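Local coordinates for protein retinol dehydratase (Spodoptera frugiperda, PDB 1FMJ) that binds retinol together with adenosine-3'-5'-diphosphate and dehydrates the retinol, probably by way of a sulfated intermediate, on a sulfotransferase fold, at residues G42-R47 with T223-F228; Y105-M110 with T163-S168; V293-Y298 with E308-K313. One frame throughout, in Å; residues are numbered along the deposited sequence.

Overall arrangement
From the N terminus, the chain first lays down a small antiparallel sheet whose edge strand, 43-46, is met by 223-228 just ahead of helix 227-235. Contact 1 thus closes a loop of 175 residues and ties that sheet to the start of the helix. Contact 2 is nested inside this loop: it closes a shorter one of 52 residues by joining the loops that follow parallel strands 104-105 and 160-163. The two touch, with Leu-224 against Asp-107 and His-164. Contact 3 follows in series, folding back the chain between helices 284-288 and 325-338. Its centre is about 20 Å from that of contact 2, yet both touch the same retinol.

Contact 1: G42-R47 with T223-F228; sequences GYMVYR and TLTPYF
Tyr-46 sets CG anti to its carbonyl carbon (chi1 -82°), which carries the ring across the side chain of Thr-223 at about a right angle; Thr-223 likewise has OG1 anti to the carbonyl carbon and CG2 anti to the backbone N, and both branches approach Tyr-46 CE1. The setting is the edge of the N-terminal three-stranded antiparallel sheet: residues 42-46, with a G1 beta bulge at Gly-42 and Tyr-43, run opposite to 223-226 (172° apart). Two backbone hydrogen bonds fix the pairing, Met-44 N to Thr-225 O at 2.8 Å and Leu-224 N to Met-44 O at 2.7 Å. Thr-225 O is gripped further by a CA-H...O contact from Tyr-43 CA (3.2 Å). A cis peptide then leads into Pro-226, at the N-cap position of helix 227-235; Pro-226 CD packs 3.8 Å from Tyr-43 CD2. The Tyr-43 hydroxyl goes on to Glu-233 of that helix. Two residues on, on the same side of the strand, Val-45 CG1 meets Leu-224 CD2 at 3.8 Å, the two side chains crossing obliquely. Thr-223 OG1 is hydrogen-bonded to Tyr-35 OH, and a water bridges it to Tyr-46, 2.7 Å from both Tyr-46 OH and Thr-223 OG1.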
loop_
_atom_site.group_PDB
_atom_site.type_symbol
_atom_site.label_atom_id
_atom_site.label_comp_id
_atom_site.label_asym_id
_atom_site.label_seq_id
_atom_site.Cartn_x
_atom_site.Cartn_y
_atom_site.Cartn_z
ATOM N N GLY A 42 15.322 8.847 4.807
ATOM C CA GLY A 42 15.738 7.849 3.833
ATOM C C GLY A 42 14.658 6.860 3.419
ATOM O O GLY A 42 14.881 5.650 3.428
ATOM N N TYR A 43 13.487 7.371 3.056
ATOM C CA TYR A 43 12.396 6.508 2.620
ATOM C C TYR A 43 12.783 5.854 1.304
ATOM O O TYR A 43 13.207 6.525 0.357
ATOM C CB TYR A 43 11.095 7.305 2.433
ATOM C CG TYR A 43 10.371 7.650 3.725
ATOM C CD1 TYR A 43 10.242 8.972 4.143
ATOM C CD2 TYR A 43 9.782 6.652 4.508
ATOM C CE1 TYR A 43 9.538 9.302 5.314
ATOM C CE2 TYR A 43 9.079 6.969 5.679
ATOM C CZ TYR A 43 8.963 8.295 6.071
ATOM O OH TYR A 43 8.285 8.620 7.217
ATOM N N MET A 44 12.656 4.531 1.257
ATOM C CA MET A 44 12.978 3.781 0.061
ATOM C C MET A 44 11.947 4.042 -1.042
ATOM O O MET A 44 10.791 3.633 -0.927
ATOM C CB MET A 44 13.021 2.288 0.389
ATOM C CG MET A 44 14.246 1.846 1.169
ATOM S SD MET A 44 15.751 1.993 0.195
ATOM C CE MET A 44 15.818 0.371 -0.595
ATOM N N VAL A 45 12.355 4.728 -2.107
ATOM C CA VAL A 45 11.428 4.978 -3.201
ATOM C C VAL A 45 12.023 4.531 -4.520
ATOM O O VAL A 45 13.227 4.677 -4.761
ATOM C CB VAL A 45 11.009 6.487 -3.302
ATOM C CG1 VAL A 45 10.370 6.942 -1.995
ATOM C CG2 VAL A 45 12.202 7.357 -3.635
ATOM N N TYR A 46 11.181 3.950 -5.369
ATOM C CA TYR A 46 11.629 3.507 -6.679
ATOM C C TYR A 46 12.107 4.762 -7.403
ATOM O O TYR A 46 11.427 5.787 -7.386
ATOM C CB TYR A 46 10.474 2.840 -7.434
ATOM C CG TYR A 46 10.258 1.390 -7.045
ATOM C CD1 TYR A 46 9.083 0.979 -6.419
ATOM C CD2 TYR A 46 11.228 0.431 -7.316
ATOM C CE1 TYR A 46 8.882 -0.357 -6.073
ATOM C CE2 TYR A 46 11.039 -0.904 -6.979
ATOM C CZ TYR A 46 9.864 -1.291 -6.360
ATOM O OH TYR A 46 9.678 -2.612 -6.045
ATOM N N ARG A 47 13.277 4.676 -8.034
ATOM C CA ARG A 47 13.870 5.815 -8.727
ATOM C C ARG A 47 12.898 6.675 -9.544
ATOM O O ARG A 47 12.922 7.896 -9.444
ATOM C CB ARG A 47 15.030 5.347 -9.612
ATOM C CG ARG A 47 15.970 6.467 -10.008
ATOM C CD ARG A 47 17.104 5.971 -10.899
ATOM N NE ARG A 47 18.145 6.986 -11.039
ATOM C CZ ARG A 47 18.965 7.355 -10.059
ATOM N NH1 ARG A 47 18.873 6.788 -8.865
ATOM N NH2 ARG A 47 19.877 8.296 -10.272
ATOM N N THR A 223 10.676 -1.345 -0.128
ATOM C CA THR A 223 9.807 -0.277 -0.613
ATOM C C THR A 223 9.055 0.525 0.455
ATOM O O THR A 223 8.307 -0.018 1.264
ATOM C CB THR A 223 8.794 -0.845 -1.637
ATOM O OG1 THR A 223 9.505 -1.623 -2.614
ATOM C CG2 THR A 223 8.049 0.289 -2.349
ATOM N N LEU A 224 9.286 1.834 0.422
ATOM C CA LEU A 224 8.684 2.816 1.317
ATOM C C LEU A 224 8.925 2.700 2.818
ATOM O O LEU A 224 8.227 3.336 3.610
ATOM C CB LEU A 224 7.186 2.960 1.005
ATOM C CG LEU A 224 6.952 3.634 -0.362
ATOM C CD1 LEU A 224 5.480 3.701 -0.668
ATOM C CD2 LEU A 224 7.552 5.047 -0.365
ATOM N N THR A 225 9.912 1.894 3.211
ATOM C CA THR A 225 10.297 1.799 4.616
ATOM C C THR A 225 11.258 3.003 4.729
ATOM O O THR A 225 11.560 3.640 3.714
ATOM C CB THR A 225 11.077 0.487 4.917
ATOM O OG1 THR A 225 12.230 0.403 4.066
ATOM C CG2 THR A 225 10.180 -0.734 4.690
ATOM N N PRO A 226 11.776 3.319 5.934
ATOM C CA PRO A 226 11.623 2.708 7.260
ATOM C C PRO A 226 10.162 2.540 7.650
ATOM O O PRO A 226 9.401 3.497 7.634
ATOM C CB PRO A 226 12.346 3.692 8.180
ATOM C CG PRO A 226 13.389 4.299 7.284
ATOM C CD PRO A 226 12.596 4.542 6.029
ATOM N N TYR A 227 9.781 1.323 8.012
ATOM C CA TYR A 227 8.411 1.046 8.398
ATOM C C TYR A 227 7.880 1.929 9.536
ATOM O O TYR A 227 6.822 2.549 9.414
ATOM C CB TYR A 227 8.260 -0.418 8.804
ATOM C CG TYR A 227 6.906 -0.698 9.409
ATOM C CD1 TYR A 227 5.786 -0.871 8.603
ATOM C CD2 TYR A 227 6.734 -0.718 10.794
ATOM C CE1 TYR A 227 4.523 -1.051 9.158
ATOM C CE2 TYR A 227 5.469 -0.899 11.362
ATOM C CZ TYR A 227 4.373 -1.060 10.542
ATOM O OH TYR A 227 3.117 -1.204 11.096
ATOM N N PHE A 228 8.599 1.990 10.646
ATOM C CA PHE A 228 8.113 2.794 11.757
ATOM C C PHE A 228 8.044 4.298 11.526
ATOM O O PHE A 228 7.191 4.970 12.106
ATOM C CB PHE A 228 8.908 2.482 13.017
ATOM C CG PHE A 228 8.497 1.205 13.665
ATOM C CD1 PHE A 228 9.273 0.058 13.538
ATOM C CD2 PHE A 228 7.307 1.138 14.389
ATOM C CE1 PHE A 228 8.868 -1.132 14.125
ATOM C CE2 PHE A 228 6.899 -0.049 14.974
ATOM C CZ PHE A 228 7.681 -1.185 14.844
HETATM O O HOH W 1 7.852 -3.114 -4.102
#

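Contact 2: Y105-M110 with T163-S168; sequences YLDGFM and THLPLS. With RTL (retinol), chain H.
Hydrogen bonds centred on Asp-107 OD1 join the two segments. This oxygen accepts from His-164 N at 3.0 Å, on the syn side, and from Thr-163 OG1 at 2.9 Å, which comes in 58° out of the carboxylate plane; both donors lie on the same face of that plane. OD2 adds a weak bond to His-164 N. Thr-163 OG1, placed by its anti relation to the backbone N (chi1 -172°), also accepts from Leu-165 N at 3.0 Å, an ST turn. With a leucine in place of Asp-107, the hydroxyl of Thr-163 and the N-H of His-164 would probably be left without the acceptor they share. These groups sit where the chain leaves neighbouring strands 104-105 and 160-163 of the parallel sheet of the sulfotransferase fold, the first strand running into a type I turn from Tyr-105 to Gly-108. Apolar packing is modest: Asp-107 CB rests 3.7 Å from Leu-165 CG, and Leu-106 lies alongside Thr-163. The aromatic contact faces the retinol pocket. Tyr-105 OH lies at the edge of the His-164 ring, near its plane and 2.9 Å from CD2, with the two rings turned 87° apart. His-164 ND1 is held by Ser-70 O, while NE2 is hydrogen-bonded to retinol O1 (2.9 Å), an oxygen that Lys-162 also binds. Tyr-105 OH reaches to 3.2 Å from retinol C15, the carbon that carries this oxygen.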
loop_
_atom_site.group_PDB
_atom_site.type_symbol
_atom_site.label_atom_id
_atom_site.label_comp_id
_atom_site.label_asym_id
_atom_site.label_seq_id
_atom_site.Cartn_x
_atom_site.Cartn_y
_atom_site.Cartn_z
ATOM N N TYR A 105 -4.249 5.435 -7.800
ATOM C CA TYR A 105 -3.140 4.955 -7.007
ATOM C C TYR A 105 -2.061 6.008 -7.207
ATOM O O TYR A 105 -1.352 5.993 -8.201
ATOM C CB TYR A 105 -2.703 3.591 -7.543
ATOM C CG TYR A 105 -1.677 2.867 -6.708
ATOM C CD1 TYR A 105 -1.274 1.583 -7.055
ATOM C CD2 TYR A 105 -1.093 3.466 -5.595
ATOM C CE1 TYR A 105 -0.309 0.904 -6.322
ATOM C CE2 TYR A 105 -0.126 2.801 -4.852
ATOM C CZ TYR A 105 0.261 1.516 -5.226
ATOM O OH TYR A 105 1.224 0.843 -4.512
ATOM N N LEU A 106 -1.965 6.932 -6.253
ATOM C CA LEU A 106 -1.009 8.031 -6.314
ATOM C C LEU A 106 0.439 7.633 -6.601
ATOM O O LEU A 106 1.075 8.191 -7.507
ATOM C CB LEU A 106 -1.085 8.839 -5.013
ATOM C CG LEU A 106 -0.292 10.153 -4.970
ATOM C CD1 LEU A 106 -0.656 11.014 -6.171
ATOM C CD2 LEU A 106 -0.591 10.888 -3.669
ATOM N N ASP A 107 0.965 6.675 -5.842
ATOM C CA ASP A 107 2.342 6.247 -6.037
ATOM C C ASP A 107 2.535 4.962 -6.850
ATOM O O ASP A 107 3.631 4.414 -6.895
ATOM C CB ASP A 107 3.060 6.142 -4.676
ATOM C CG ASP A 107 2.270 5.355 -3.635
ATOM O OD1 ASP A 107 1.070 5.635 -3.434
ATOM O OD2 ASP A 107 2.867 4.467 -2.990
ATOM N N GLY A 108 1.478 4.490 -7.503
ATOM C CA GLY A 108 1.599 3.276 -8.296
ATOM C C GLY A 108 2.600 3.354 -9.445
ATOM O O GLY A 108 3.340 2.407 -9.723
ATOM N N PHE A 109 2.638 4.494 -10.119
ATOM C CA PHE A 109 3.530 4.664 -11.257
ATOM C C PHE A 109 5.000 4.395 -10.976
ATOM O O PHE A 109 5.687 3.817 -11.809
ATOM C CB PHE A 109 3.412 6.081 -11.791
ATOM C CG PHE A 109 4.096 7.096 -10.932
ATOM C CD1 PHE A 109 5.376 7.540 -11.245
ATOM C CD2 PHE A 109 3.482 7.571 -9.782
ATOM C CE1 PHE A 109 6.032 8.443 -10.421
ATOM C CE2 PHE A 109 4.136 8.475 -8.951
ATOM C CZ PHE A 109 5.415 8.911 -9.275
ATOM N N MET A 110 5.480 4.807 -9.805
ATOM C CA MET A 110 6.908 4.679 -9.482
ATOM C C MET A 110 7.587 3.325 -9.677
ATOM O O MET A 110 8.806 3.265 -9.869
ATOM C CB MET A 110 7.183 5.175 -8.055
ATOM C CG MET A 110 7.001 4.137 -6.949
ATOM S SD MET A 110 7.736 4.700 -5.389
ATOM C CE MET A 110 6.910 3.617 -4.187
ATOM N N THR A 163 -2.838 5.519 -1.467
ATOM C CA THR A 163 -1.415 5.816 -1.453
ATOM C C THR A 163 -0.668 5.103 -0.344
ATOM O O THR A 163 -1.233 4.790 0.709
ATOM C CB THR A 163 -1.141 7.348 -1.312
ATOM O OG1 THR A 163 0.261 7.597 -1.489
ATOM C CG2 THR A 163 -1.537 7.845 0.066
ATOM N N HIS A 164 0.606 4.836 -0.600
ATOM C CA HIS A 164 1.464 4.216 0.385
ATOM C C HIS A 164 2.551 5.240 0.712
ATOM O O HIS A 164 3.579 4.915 1.285
ATOM C CB HIS A 164 2.072 2.912 -0.154
ATOM C CG HIS A 164 1.049 1.870 -0.496
ATOM N ND1 HIS A 164 0.060 1.483 0.383
ATOM C CD2 HIS A 164 0.854 1.145 -1.623
ATOM C CE1 HIS A 164 -0.701 0.564 -0.187
ATOM N NE2 HIS A 164 -0.241 0.340 -1.405
ATOM N N LEU A 165 2.323 6.496 0.339
ATOM C CA LEU A 165 3.320 7.514 0.643
ATOM C C LEU A 165 3.139 8.051 2.054
ATOM O O LEU A 165 2.016 8.305 2.492
ATOM C CB LEU A 165 3.247 8.676 -0.357
ATOM C CG LEU A 165 3.737 8.358 -1.776
ATOM C CD1 LEU A 165 3.598 9.576 -2.663
ATOM C CD2 LEU A 165 5.180 7.893 -1.726
ATOM N N PRO A 166 4.247 8.190 2.800
ATOM C CA PRO A 166 4.175 8.716 4.164
ATOM C C PRO A 166 3.778 10.188 4.032
ATOM O O PRO A 166 4.020 10.807 2.991
ATOM C CB PRO A 166 5.603 8.519 4.685
ATOM C CG PRO A 166 6.430 8.628 3.454
ATOM C CD PRO A 166 5.632 7.823 2.453
ATOM N N LEU A 167 3.156 10.740 5.066
ATOM C CA LEU A 167 2.705 12.124 5.024
ATOM C C LEU A 167 3.752 13.168 4.640
ATOM O O LEU A 167 3.419 14.143 3.975
ATOM C CB LEU A 167 2.068 12.513 6.368
ATOM C CG LEU A 167 0.836 11.706 6.808
ATOM C CD1 LEU A 167 0.280 12.285 8.112
ATOM C CD2 LEU A 167 -0.239 11.739 5.716
ATOM N N SER A 168 5.009 12.967 5.034
ATOM C CA SER A 168 6.062 13.939 4.736
ATOM C C SER A 168 6.383 14.147 3.256
ATOM O O SER A 168 7.042 15.128 2.893
ATOM C CB SER A 168 7.342 13.576 5.492
ATOM O OG SER A 168 7.833 12.322 5.083
HETATM C C1 RTL H . 5.083 -5.152 -13.023
HETATM C C2 RTL H . 6.436 -4.945 -13.777
HETATM C C3 RTL H . 6.434 -3.716 -14.679
HETATM C C4 RTL H . 5.381 -2.674 -15.047
HETATM C C5 RTL H . 4.137 -3.044 -14.235
HETATM C C6 RTL H . 3.948 -4.105 -13.335
HETATM C C7 RTL H . 2.672 -4.328 -12.605
HETATM C C8 RTL H . 2.320 -3.677 -11.458
HETATM C C9 RTL H . 1.063 -3.892 -10.728
HETATM C C10 RTL H . 0.856 -3.151 -9.579
HETATM C C11 RTL H . -0.287 -3.142 -8.641
HETATM C C12 RTL H . 0.130 -3.219 -7.333
HETATM C C13 RTL H . -0.529 -3.251 -6.011
HETATM C C14 RTL H . -0.073 -3.334 -4.725
HETATM C C15 RTL H . 0.145 -2.092 -3.966
HETATM O O1 RTL H . -0.979 -1.688 -3.306
HETATM C C16 RTL H . 5.586 -5.119 -11.566
HETATM C C17 RTL H . 4.724 -6.604 -13.377
HETATM C C18 RTL H . 3.006 -2.057 -14.563
HETATM C C19 RTL H . 0.037 -4.914 -11.254
HETATM C C20 RTL H . -2.042 -3.172 -6.276
#

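Contact 3: V293-Y298 with E308-K313; sequences VNMEDY and EHFIRK. With A3P (adenosine-3'-5'-diphosphate), chain G; RTL (retinol), chain H.
Asn-294 and Phe-310 bring the two backbones together, their CA atoms 5.8 Å apart, in loops that do not pair as strands. Water links them instead: Asn-294 O accepts from two waters, one of which accepts from Ile-311 N and the other from Phe-310 N. The latter water also donates to Glu-296 OE1. An Asx turn, Asn-294 OD1 accepting from Glu-296 N, wraps round Met-295 and leads into a short 3-10 segment at 296-298.

Among the side chains, Phe-310 has CG anti to its backbone N (chi1 -171°) and turns one face of its ring to Met-295. Met-295 CG makes a CH-pi contact over the face, 3.9 Å from the Phe-310 ring centroid and 22° off the normal, while SD stands above the same ring at a greater distance. Bends at chi2 and chi3 take Met-295 CE to 3.4 Å from retinol C20, which Phe-310 CE1 approaches to 3.6 Å. Further along, His-309 ND1 donates to Glu-296 OE1 (2.9 Å) nearly in its own ring plane, the carboxylate turned 46° from the ring; Glu-296 OE2 forms a salt bridge with Arg-299. Ile-311 CD1 packs 3.8 Å from Val-293 CG2, whereas its CG2 branch lies against the adenine of the nucleotide.

Beyond Ile-311 the chain grips the 3'-phosphate. Arg-312 NE donates to O1P at 3.0 Å and Lys-313 N to O2P at 2.7 Å, while Arg-312 N binds the ribose O2'. Gly-314 N also bonds to the nucleotide, completing the Arg-Lys-Gly sequence by which sulfotransferases of this family characteristically hold the 3'-phosphate, here two residues after Phe-310, which lines the retinol pocket.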
loop_
_atom_site.group_PDB
_atom_site.type_symbol
_atom_site.label_atom_id
_atom_site.label_comp_id
_atom_site.label_asym_id
_atom_site.label_seq_id
_atom_site.Cartn_x
_atom_site.Cartn_y
_atom_site.Cartn_z
ATOM N N VAL A 293 -12.120 -6.534 -6.840
ATOM C CA VAL A 293 -11.042 -6.148 -5.937
ATOM C C VAL A 293 -9.877 -7.125 -5.813
ATOM O O VAL A 293 -8.833 -6.766 -5.278
ATOM C CB VAL A 293 -11.589 -5.903 -4.506
ATOM C CG1 VAL A 293 -12.710 -4.880 -4.540
ATOM C CG2 VAL A 293 -12.085 -7.219 -3.900
ATOM N N ASN A 294 -10.032 -8.351 -6.303
ATOM C CA ASN A 294 -8.959 -9.323 -6.158
ATOM C C ASN A 294 -7.843 -9.264 -7.194
ATOM O O ASN A 294 -6.925 -10.081 -7.157
ATOM C CB ASN A 294 -9.524 -10.748 -6.091
ATOM C CG ASN A 294 -10.219 -11.169 -7.367
ATOM O OD1 ASN A 294 -9.951 -10.638 -8.439
ATOM N ND2 ASN A 294 -11.103 -12.150 -7.258
ATOM N N MET A 295 -7.932 -8.306 -8.111
ATOM C CA MET A 295 -6.922 -8.114 -9.147
ATOM C C MET A 295 -6.670 -9.337 -10.022
ATOM O O MET A 295 -5.639 -9.418 -10.696
ATOM C CB MET A 295 -5.603 -7.676 -8.507
ATOM C CG MET A 295 -5.674 -6.365 -7.734
ATOM S SD MET A 295 -5.804 -4.898 -8.796
ATOM C CE MET A 295 -4.152 -4.295 -8.732
ATOM N N GLU A 296 -7.597 -10.290 -10.014
ATOM C CA GLU A 296 -7.443 -11.492 -10.825
ATOM C C GLU A 296 -7.610 -11.188 -12.311
ATOM O O GLU A 296 -7.313 -12.023 -13.156
ATOM C CB GLU A 296 -8.445 -12.569 -10.390
ATOM C CG GLU A 296 -8.033 -13.297 -9.119
ATOM C CD GLU A 296 -6.746 -14.081 -9.292
ATOM O OE1 GLU A 296 -5.988 -14.203 -8.303
ATOM O OE2 GLU A 296 -6.491 -14.581 -10.412
ATOM N N ASP A 297 -8.081 -9.985 -12.619
ATOM C CA ASP A 297 -8.273 -9.554 -13.997
ATOM C C ASP A 297 -6.919 -9.416 -14.687
ATOM O O ASP A 297 -6.835 -9.394 -15.917
ATOM C CB ASP A 297 -9.021 -8.214 -14.030
ATOM C CG ASP A 297 -8.585 -7.270 -12.916
ATOM O OD1 ASP A 297 -8.642 -7.683 -11.739
ATOM O OD2 ASP A 297 -8.198 -6.113 -13.205
ATOM N N TYR A 298 -5.858 -9.336 -13.889
ATOM C CA TYR A 298 -4.514 -9.206 -14.435
ATOM C C TYR A 298 -3.850 -10.552 -14.733
ATOM O O TYR A 298 -2.865 -10.611 -15.465
ATOM C CB TYR A 298 -3.619 -8.408 -13.482
ATOM C CG TYR A 298 -3.922 -6.929 -13.424
ATOM C CD1 TYR A 298 -3.982 -6.167 -14.588
ATOM C CD2 TYR A 298 -4.113 -6.282 -12.205
ATOM C CE1 TYR A 298 -4.225 -4.796 -14.541
ATOM C CE2 TYR A 298 -4.356 -4.908 -12.146
ATOM C CZ TYR A 298 -4.409 -4.175 -13.319
ATOM O OH TYR A 298 -4.648 -2.822 -13.275
ATOM N N GLU A 308 0.061 -17.372 -6.143
ATOM C CA GLU A 308 0.058 -16.136 -5.367
ATOM C C GLU A 308 -1.191 -15.352 -5.720
ATOM O O GLU A 308 -1.626 -15.355 -6.870
ATOM C CB GLU A 308 1.304 -15.299 -5.666
ATOM C CG GLU A 308 2.551 -15.812 -4.981
ATOM C CD GLU A 308 2.551 -15.534 -3.482
ATOM O OE1 GLU A 308 1.514 -15.092 -2.933
ATOM O OE2 GLU A 308 3.596 -15.754 -2.851
ATOM N N HIS A 309 -1.760 -14.690 -4.724
ATOM C CA HIS A 309 -2.977 -13.924 -4.906
ATOM C C HIS A 309 -2.895 -12.597 -4.159
ATOM O O HIS A 309 -2.223 -12.498 -3.135
ATOM C CB HIS A 309 -4.161 -14.746 -4.392
ATOM C CG HIS A 309 -4.339 -16.048 -5.113
ATOM N ND1 HIS A 309 -4.963 -16.139 -6.341
ATOM C CD2 HIS A 309 -3.913 -17.298 -4.815
ATOM C CE1 HIS A 309 -4.915 -17.389 -6.765
ATOM N NE2 HIS A 309 -4.283 -18.113 -5.858
ATOM N N PHE A 310 -3.591 -11.591 -4.679
ATOM C CA PHE A 310 -3.627 -10.264 -4.069
ATOM C C PHE A 310 -4.336 -10.337 -2.714
ATOM O O PHE A 310 -3.900 -9.727 -1.748
ATOM C CB PHE A 310 -4.355 -9.287 -4.992
ATOM C CG PHE A 310 -4.249 -7.864 -4.554
ATOM C CD1 PHE A 310 -3.010 -7.228 -4.519
ATOM C CD2 PHE A 310 -5.378 -7.163 -4.139
ATOM C CE1 PHE A 310 -2.900 -5.916 -4.070
ATOM C CE2 PHE A 310 -5.276 -5.852 -3.690
ATOM C CZ PHE A 310 -4.031 -5.229 -3.656
ATOM N N ILE A 311 -5.445 -11.069 -2.657
ATOM C CA ILE A 311 -6.183 -11.275 -1.412
ATOM C C ILE A 311 -5.778 -12.710 -1.069
ATOM O O ILE A 311 -6.255 -13.665 -1.682
ATOM C CB ILE A 311 -7.697 -11.137 -1.638
ATOM C CG1 ILE A 311 -8.005 -9.692 -2.059
ATOM C CG2 ILE A 311 -8.464 -11.468 -0.353
ATOM C CD1 ILE A 311 -9.462 -9.426 -2.339
ATOM N N ARG A 312 -4.894 -12.837 -0.081
ATOM C CA ARG A 312 -4.284 -14.112 0.290
ATOM C C ARG A 312 -4.828 -14.955 1.443
ATOM O O ARG A 312 -5.507 -15.958 1.205
ATOM C CB ARG A 312 -2.791 -13.845 0.504
ATOM C CG ARG A 312 -1.861 -15.053 0.534
ATOM C CD ARG A 312 -0.417 -14.572 0.668
ATOM N NE ARG A 312 -0.209 -13.877 1.940
ATOM C CZ ARG A 312 0.044 -14.485 3.095
ATOM N NH1 ARG A 312 0.134 -15.808 3.141
ATOM N NH2 ARG A 312 0.181 -13.774 4.210
ATOM N N LYS A 313 -4.516 -14.556 2.678
ATOM C CA LYS A 313 -4.924 -15.287 3.880
ATOM C C LYS A 313 -5.960 -14.577 4.750
ATOM O O LYS A 313 -6.981 -15.158 5.101
ATOM C CB LYS A 313 -3.686 -15.588 4.726
ATOM C CG LYS A 313 -3.226 -17.037 4.726
ATOM C CD LYS A 313 -3.994 -17.861 5.745
ATOM C CE LYS A 313 -3.335 -19.213 5.998
ATOM N NZ LYS A 313 -3.322 -20.111 4.796
HETATM P P1 A3P G . -2.430 -11.256 4.053
HETATM O O1P A3P G . -1.321 -11.303 3.084
HETATM O O2P A3P G . -3.487 -12.231 3.714
HETATM O O3P A3P G . -1.935 -11.511 5.414
HETATM P P2 A3P G . -3.428 -4.230 1.374
HETATM O O4P A3P G . -4.784 -4.119 0.813
HETATM O O5P A3P G . -3.061 -2.996 2.101
HETATM O O6P A3P G . -2.452 -4.518 0.284
HETATM O "O5'" A3P G . -3.398 -5.428 2.403
HETATM C "C5'" A3P G . -3.680 -6.761 2.007
HETATM C "C4'" A3P G . -3.859 -7.670 3.227
HETATM O "O4'" A3P G . -5.246 -7.569 3.658
HETATM C "C3'" A3P G . -3.643 -9.147 2.894
HETATM O "O3'" A3P G . -3.060 -9.797 4.047
HETATM C "C2'" A3P G . -5.046 -9.571 2.507
HETATM O "O2'" A3P G . -5.312 -10.963 2.369
HETATM C "C1'" A3P G . -5.850 -8.866 3.588
HETATM N N9 A3P G . -7.274 -8.746 3.249
HETATM C C8 A3P G . -7.866 -8.311 2.073
HETATM N N7 A3P G . -9.173 -8.317 2.080
HETATM C C5 A3P G . -9.487 -8.787 3.348
HETATM C C6 A3P G . -10.730 -9.041 4.026
HETATM N N6 A3P G . -11.925 -8.833 3.465
HETATM N N1 A3P G . -10.682 -9.522 5.333
HETATM C C2 A3P G . -9.475 -9.747 5.946
HETATM N N3 A3P G . -8.233 -9.547 5.407
HETATM C C4 A3P G . -8.313 -9.063 4.098
HETATM C C1 RTL H . 5.083 -5.152 -13.023
HETATM C C2 RTL H . 6.436 -4.945 -13.777
HETATM C C3 RTL H . 6.434 -3.716 -14.679
HETATM C C4 RTL H . 5.381 -2.674 -15.047
HETATM C C5 RTL H . 4.137 -3.044 -14.235
HETATM C C6 RTL H . 3.948 -4.105 -13.335
HETATM C C7 RTL H . 2.672 -4.328 -12.605
HETATM C C8 RTL H . 2.320 -3.677 -11.458
HETATM C C9 RTL H . 1.063 -3.892 -10.728
HETATM C C10 RTL H . 0.856 -3.151 -9.579
HETATM C C11 RTL H . -0.287 -3.142 -8.641
HETATM C C12 RTL H . 0.130 -3.219 -7.333
HETATM C C13 RTL H . -0.529 -3.251 -6.011
HETATM C C14 RTL H . -0.073 -3.334 -4.725
HETATM C C15 RTL H . 0.145 -2.092 -3.966
HETATM O O1 RTL H . -0.979 -1.688 -3.306
HETATM C C16 RTL H . 5.586 -5.119 -11.566
HETATM C C17 RTL H . 4.724 -6.604 -13.377
HETATM C C18 RTL H . 3.006 -2.057 -14.563
HETATM C C19 RTL H . 0.037 -4.914 -11.254
HETATM C C20 RTL H . -2.042 -3.172 -6.276
HETATM O O HOH W 2 -6.620 -12.316 -5.081
HETATM O O HOH W 3 -4.493 -11.613 -7.392
#